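Side-chain contacts in tRNA nucleotidyl transferase-related protein (Thermotoga maritima, PDB 3H38), which probably adds the CCA end to tRNA as a class II nucleotidyltransferase, this chain being the C-terminal, polymerase-like part of a longer protein: residues S89-L92 / L96-D99; G27-E32 / A68-R73. All coordinates share one frame; numbering follows the deposited sequence.

Contact 1. Residues S89-L92 / L96-D99; sequences SLFL and LRID
S89 OG and D99 OD1 meet at 2.8 Å, the serine hydroxyl giving its hydrogen to a carboxylate oxygen it approaches nearly along the C-O axis. With H82 NE2 also hydrogen-bonded to S89 OG, the hydroxyl has two hydrogen-bonding partners. D99 binds magnesium in another structure of this protein, though no metal is bound in this chain; S89 is consistent with a second-shell residue that positions D99, and is itself held by H82. OD1 also lies above one face of the R97 guanidinium, offset toward its rim; at 3.5 Å from NH1 to OD1 this is attraction of charges, with no N-H aimed at the oxygen. R97 runs alongside F91, both pointing the same way, with guanidinium and ring planes 25° apart and NH1 3.1 Å from F91 CZ. A bend at chi2 (114°) turns the arginine chain along the ring instead of out from the strand.

On the face that bears L90 and I98, the contact is apolar: L92 CD1 rests on I98 CD1 at 3.7 Å. The backbones form an antiparallel ladder, L90 and I98 exchanging two N-H...O bonds of 2.7 Å (L90 N to I98 O, I98 N to L90 O), and L92 N binding L96 O near the turn.

This is a beta hairpin inside the large mixed sheet: strand 77-80 flanks strand 87-92, while strand 56-60, carrying D57, pairs with strand 97-102.

Contact 2. Residues G27-E32 / A68-R73; sequences GKFGDE and AEYAKR
Aromatic packing joins F29 to Y70: the two rings form an offset edge-to-face pair, the edge of Y70 directed at the face of F29, with centroids 5.5 Å apart and planes at 89°. F29 CB meets the same tyrosine at its rim, in the ring plane, 3.7 Å from Y70 CD2. The apolar contact continues along the phenylalanine, whose CD1 lies 3.9 Å from A71 CB, and F74 meets both aromatic rings from just beyond the second helix.

The polar part is one short bond, Y70 OH giving its hydrogen to E32 OE2 at 2.6 Å. The phenol reaches this acceptor because Y70 CG stands opposite the backbone N, beside the carbonyl carbon. It arrives from above the carboxylate plane, 45° out of it, with ring and carboxylate nearly perpendicular. The other oxygen, E32 OE1, forms a salt bridge with K28 NZ at 3.2 Å one helical turn back, so the two oxygens have separate partners, an arrangement that would favour the charged carboxylate.

The axes of the segments 27-32 and 68-72 approach to 10.3 Å, with N-to-C directions 118° apart. This is helix-helix packing through two aromatic residues and an alanine: helix 64-72, in the polymerase head region, meets helix 17-32 beside the mixed sheet.

Both segments of contact 2 precede those of contact 1 in the chain, and the centres of the two contacts lie 13 Å apart. They meet directly through L90 CD2, which packs 3.6 Å from K72 CA, so the face of the hairpin bearing L90 rests against helix 64-72, while that helix leans on helix 17-32. Contact 1 thus supplies part of the sheet and contact 2 part of its helical cover. The metal-binding side is elsewhere: D99 lies on the hairpin face opposite L90, and the side chains of A71 and D99 are about 12 Å apart. Together they illustrate a layered alpha/beta domain, with D99, a magnesium ligand in another structure, on one sheet face and helix 64-72 on the other.

Contact 1. Residues S89-L92 / L96-D99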
loop_
_atom_site.group_PDB
_atom_site.type_symbol
_atom_site.label_atom_id
_atom_site.label_comp_id
_atom_site.label_asym_id
_atom_site.label_seq_id
_atom_site.Cartn_x
_atom_site.Cartn_y
_atom_site.Cartn_z
ATOM N N SER A 89 -9.213 -19.046 -12.437
ATOM C CA SER A 89 -8.046 -19.453 -11.669
ATOM C C SER A 89 -8.159 -20.931 -11.305
ATOM O O SER A 89 -9.175 -21.358 -10.774
ATOM C CB SER A 89 -7.908 -18.579 -10.428
ATOM O OG SER A 89 -7.750 -17.223 -10.805
ATOM N N LEU A 90 -7.117 -21.693 -11.564
ATOM C CA LEU A 90 -7.134 -23.072 -11.164
ATOM C C LEU A 90 -6.233 -23.197 -9.972
ATOM O O LEU A 90 -5.057 -22.898 -10.021
ATOM C CB LEU A 90 -6.690 -23.992 -12.284
ATOM C CG LEU A 90 -6.899 -25.496 -12.205
ATOM C CD1 LEU A 90 -8.191 -25.887 -11.623
ATOM C CD2 LEU A 90 -6.792 -26.098 -13.527
ATOM N N PHE A 91 -6.821 -23.637 -8.883
ATOM C CA PHE A 91 -6.096 -23.854 -7.643
ATOM C C PHE A 91 -5.708 -25.313 -7.520
ATOM O O PHE A 91 -6.554 -26.165 -7.249
ATOM C CB PHE A 91 -6.969 -23.469 -6.452
ATOM C CG PHE A 91 -7.332 -22.017 -6.414
ATOM C CD1 PHE A 91 -6.532 -21.111 -5.737
ATOM C CD2 PHE A 91 -8.471 -21.556 -7.057
ATOM C CE1 PHE A 91 -6.865 -19.759 -5.702
ATOM C CE2 PHE A 91 -8.807 -20.215 -7.025
ATOM C CZ PHE A 91 -7.998 -19.312 -6.347
ATOM N N LEU A 92 -4.428 -25.601 -7.715
ATOM C CA LEU A 92 -3.938 -26.972 -7.654
ATOM C C LEU A 92 -3.740 -27.439 -6.219
ATOM O O LEU A 92 -3.190 -26.710 -5.391
ATOM C CB LEU A 92 -2.624 -27.085 -8.410
ATOM C CG LEU A 92 -2.716 -26.415 -9.773
ATOM C CD1 LEU A 92 -1.371 -26.482 -10.461
ATOM C CD2 LEU A 92 -3.822 -27.074 -10.601
ATOM N N LEU A 96 0.060 -24.535 -5.545
ATOM C CA LEU A 96 0.141 -23.355 -6.398
ATOM C C LEU A 96 -1.109 -23.148 -7.255
ATOM O O LEU A 96 -1.884 -24.079 -7.486
ATOM C CB LEU A 96 1.404 -23.394 -7.266
ATOM C CG LEU A 96 2.236 -22.105 -7.205
ATOM C CD1 LEU A 96 3.566 -22.284 -7.919
ATOM C CD2 LEU A 96 1.477 -20.887 -7.745
ATOM N N ARG A 97 -1.294 -21.917 -7.721
ATOM C CA ARG A 97 -2.531 -21.535 -8.383
ATOM C C ARG A 97 -2.326 -20.810 -9.725
ATOM O O ARG A 97 -1.566 -19.838 -9.831
ATOM C CB ARG A 97 -3.388 -20.701 -7.428
ATOM C CG ARG A 97 -3.114 -19.211 -7.449
ATOM C CD ARG A 97 -4.309 -18.451 -7.980
ATOM N NE ARG A 97 -4.373 -17.115 -7.394
ATOM C CZ ARG A 97 -5.486 -16.394 -7.296
ATOM N NH1 ARG A 97 -6.638 -16.881 -7.746
ATOM N NH2 ARG A 97 -5.454 -15.186 -6.747
ATOM N N ILE A 98 -3.032 -21.299 -10.738
ATOM C CA ILE A 98 -2.924 -20.803 -12.102
ATOM C C ILE A 98 -3.994 -19.765 -12.413
ATOM O O ILE A 98 -5.184 -20.064 -12.364
ATOM C CB ILE A 98 -3.085 -21.972 -13.089
ATOM C CG1 ILE A 98 -2.182 -23.135 -12.666
ATOM C CG2 ILE A 98 -2.794 -21.526 -14.513
ATOM C CD1 ILE A 98 -2.503 -24.461 -13.339
ATOM N N ASP A 99 -3.570 -18.544 -12.713
ATOM C CA ASP A 99 -4.472 -17.537 -13.245
ATOM C C ASP A 99 -4.532 -17.729 -14.760
ATOM O O ASP A 99 -3.527 -18.058 -15.403
ATOM C CB ASP A 99 -3.970 -16.136 -12.909
ATOM C CG ASP A 99 -4.089 -15.800 -11.411
ATOM O OD1 ASP A 99 -5.149 -16.099 -10.814
ATOM O OD2 ASP A 99 -3.123 -15.226 -10.837
#

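Contact 2. Residues G27-E32 / A68-R73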
loop_
_atom_site.group_PDB
_atom_site.type_symbol
_atom_site.label_atom_id
_atom_site.label_comp_id
_atom_site.label_asym_id
_atom_site.label_seq_id
_atom_site.Cartn_x
_atom_site.Cartn_y
_atom_site.Cartn_z
ATOM N N GLY A 27 1.472 -25.163 -22.305
ATOM C CA GLY A 27 1.737 -24.896 -23.707
ATOM C C GLY A 27 1.096 -26.000 -24.519
ATOM O O GLY A 27 0.370 -25.752 -25.484
ATOM N N LYS A 28 1.364 -27.215 -24.087
ATOM C CA LYS A 28 0.869 -28.413 -24.715
ATOM C C LYS A 28 -0.639 -28.473 -24.769
ATOM O O LYS A 28 -1.158 -28.805 -25.802
ATOM C CB LYS A 28 1.440 -29.643 -24.028
ATOM C CG LYS A 28 2.043 -30.671 -24.936
ATOM C CD LYS A 28 1.017 -31.528 -25.632
ATOM C CE LYS A 28 1.236 -31.572 -27.158
ATOM N NZ LYS A 28 0.400 -32.553 -27.913
ATOM N N PHE A 29 -1.326 -28.116 -23.681
ATOM C CA PHE A 29 -2.788 -27.991 -23.695
ATOM C C PHE A 29 -3.216 -26.951 -24.710
ATOM O O PHE A 29 -4.269 -27.084 -25.328
ATOM C CB PHE A 29 -3.358 -27.579 -22.336
ATOM C CG PHE A 29 -3.039 -28.524 -21.224
ATOM C CD1 PHE A 29 -3.129 -28.108 -19.904
ATOM C CD2 PHE A 29 -2.634 -29.828 -21.489
ATOM C CE1 PHE A 29 -2.827 -28.979 -18.868
ATOM C CE2 PHE A 29 -2.333 -30.700 -20.458
ATOM C CZ PHE A 29 -2.426 -30.275 -19.148
ATOM N N GLY A 30 -2.409 -25.904 -24.870
ATOM C CA GLY A 30 -2.732 -24.830 -25.795
ATOM C C GLY A 30 -2.906 -25.404 -27.188
ATOM O O GLY A 30 -3.933 -25.198 -27.824
ATOM N N ASP A 31 -1.899 -26.140 -27.648
ATOM C CA ASP A 31 -1.928 -26.785 -28.953
ATOM C C ASP A 31 -3.104 -27.746 -29.102
ATOM O O ASP A 31 -3.718 -27.828 -30.162
ATOM C CB ASP A 31 -0.640 -27.568 -29.186
ATOM C CG ASP A 31 0.522 -26.675 -29.544
ATOM O OD1 ASP A 31 0.316 -25.440 -29.554
ATOM O OD2 ASP A 31 1.628 -27.205 -29.820
ATOM N N GLU A 32 -3.405 -28.477 -28.040
ATOM C CA GLU A 32 -4.408 -29.527 -28.109
ATOM C C GLU A 32 -5.812 -28.957 -28.181
ATOM O O GLU A 32 -6.755 -29.670 -28.508
ATOM C CB GLU A 32 -4.273 -30.479 -26.925
ATOM C CG GLU A 32 -3.114 -31.460 -27.074
ATOM C CD GLU A 32 -2.779 -32.163 -25.770
ATOM O OE1 GLU A 32 -1.881 -33.028 -25.781
ATOM O OE2 GLU A 32 -3.403 -31.847 -24.732
ATOM N N ALA A 68 -9.135 -23.443 -19.084
ATOM C CA ALA A 68 -9.094 -23.827 -17.683
ATOM C C ALA A 68 -9.769 -25.190 -17.488
ATOM O O ALA A 68 -9.236 -26.047 -16.795
ATOM C CB ALA A 68 -9.739 -22.755 -16.817
ATOM N N GLU A 69 -10.922 -25.395 -18.096
ATOM C CA GLU A 69 -11.629 -26.650 -18.000
ATOM C C GLU A 69 -10.788 -27.806 -18.506
ATOM O O GLU A 69 -10.661 -28.827 -17.874
ATOM C CB GLU A 69 -12.936 -26.564 -18.779
ATOM C CG GLU A 69 -14.130 -26.109 -17.962
ATOM C CD GLU A 69 -15.204 -25.420 -18.787
ATOM O OE1 GLU A 69 -15.042 -25.271 -20.005
ATOM O OE2 GLU A 69 -16.240 -25.030 -18.227
ATOM N N TYR A 70 -10.222 -27.624 -19.675
ATOM C CA TYR A 70 -9.344 -28.607 -20.288
ATOM C C TYR A 70 -8.143 -28.897 -19.409
ATOM O O TYR A 70 -7.813 -30.059 -19.163
ATOM C CB TYR A 70 -8.852 -28.105 -21.640
ATOM C CG TYR A 70 -8.075 -29.145 -22.385
ATOM C CD1 TYR A 70 -8.709 -30.262 -22.906
ATOM C CD2 TYR A 70 -6.703 -29.027 -22.558
ATOM C CE1 TYR A 70 -8.004 -31.232 -23.591
ATOM C CE2 TYR A 70 -5.982 -29.995 -23.242
ATOM C CZ TYR A 70 -6.641 -31.094 -23.755
ATOM O OH TYR A 70 -5.937 -32.062 -24.431
ATOM N N ALA A 71 -7.485 -27.827 -18.959
ATOM C CA ALA A 71 -6.372 -27.924 -18.020
ATOM C C ALA A 71 -6.779 -28.697 -16.772
ATOM O O ALA A 71 -6.011 -29.513 -16.256
ATOM C CB ALA A 71 -5.878 -26.529 -17.628
ATOM N N LYS A 72 -7.981 -28.437 -16.276
ATOM C CA LYS A 72 -8.399 -29.002 -15.018
ATOM C C LYS A 72 -8.376 -30.494 -15.003
ATOM O O LYS A 72 -8.086 -31.071 -13.999
ATOM C CB LYS A 72 -9.782 -28.528 -14.612
ATOM C CG LYS A 72 -10.063 -28.730 -13.143
ATOM C CD LYS A 72 -11.357 -29.429 -12.894
ATOM C CE LYS A 72 -11.563 -29.638 -11.423
ATOM N NZ LYS A 72 -12.787 -28.995 -10.889
ATOM N N ARG A 73 -8.697 -31.136 -16.106
ATOM C CA ARG A 73 -8.754 -32.573 -16.100
ATOM C C ARG A 73 -7.447 -33.276 -16.222
ATOM O O ARG A 73 -7.407 -34.477 -16.369
ATOM C CB ARG A 73 -9.682 -33.103 -17.157
ATOM C CG ARG A 73 -9.609 -32.496 -18.464
ATOM C CD ARG A 73 -10.168 -33.454 -19.434
ATOM N NE ARG A 73 -11.050 -32.809 -20.376
ATOM C CZ ARG A 73 -11.101 -33.097 -21.666
ATOM N NH1 ARG A 73 -10.325 -34.029 -22.160
ATOM N NH2 ARG A 73 -11.932 -32.454 -22.456
#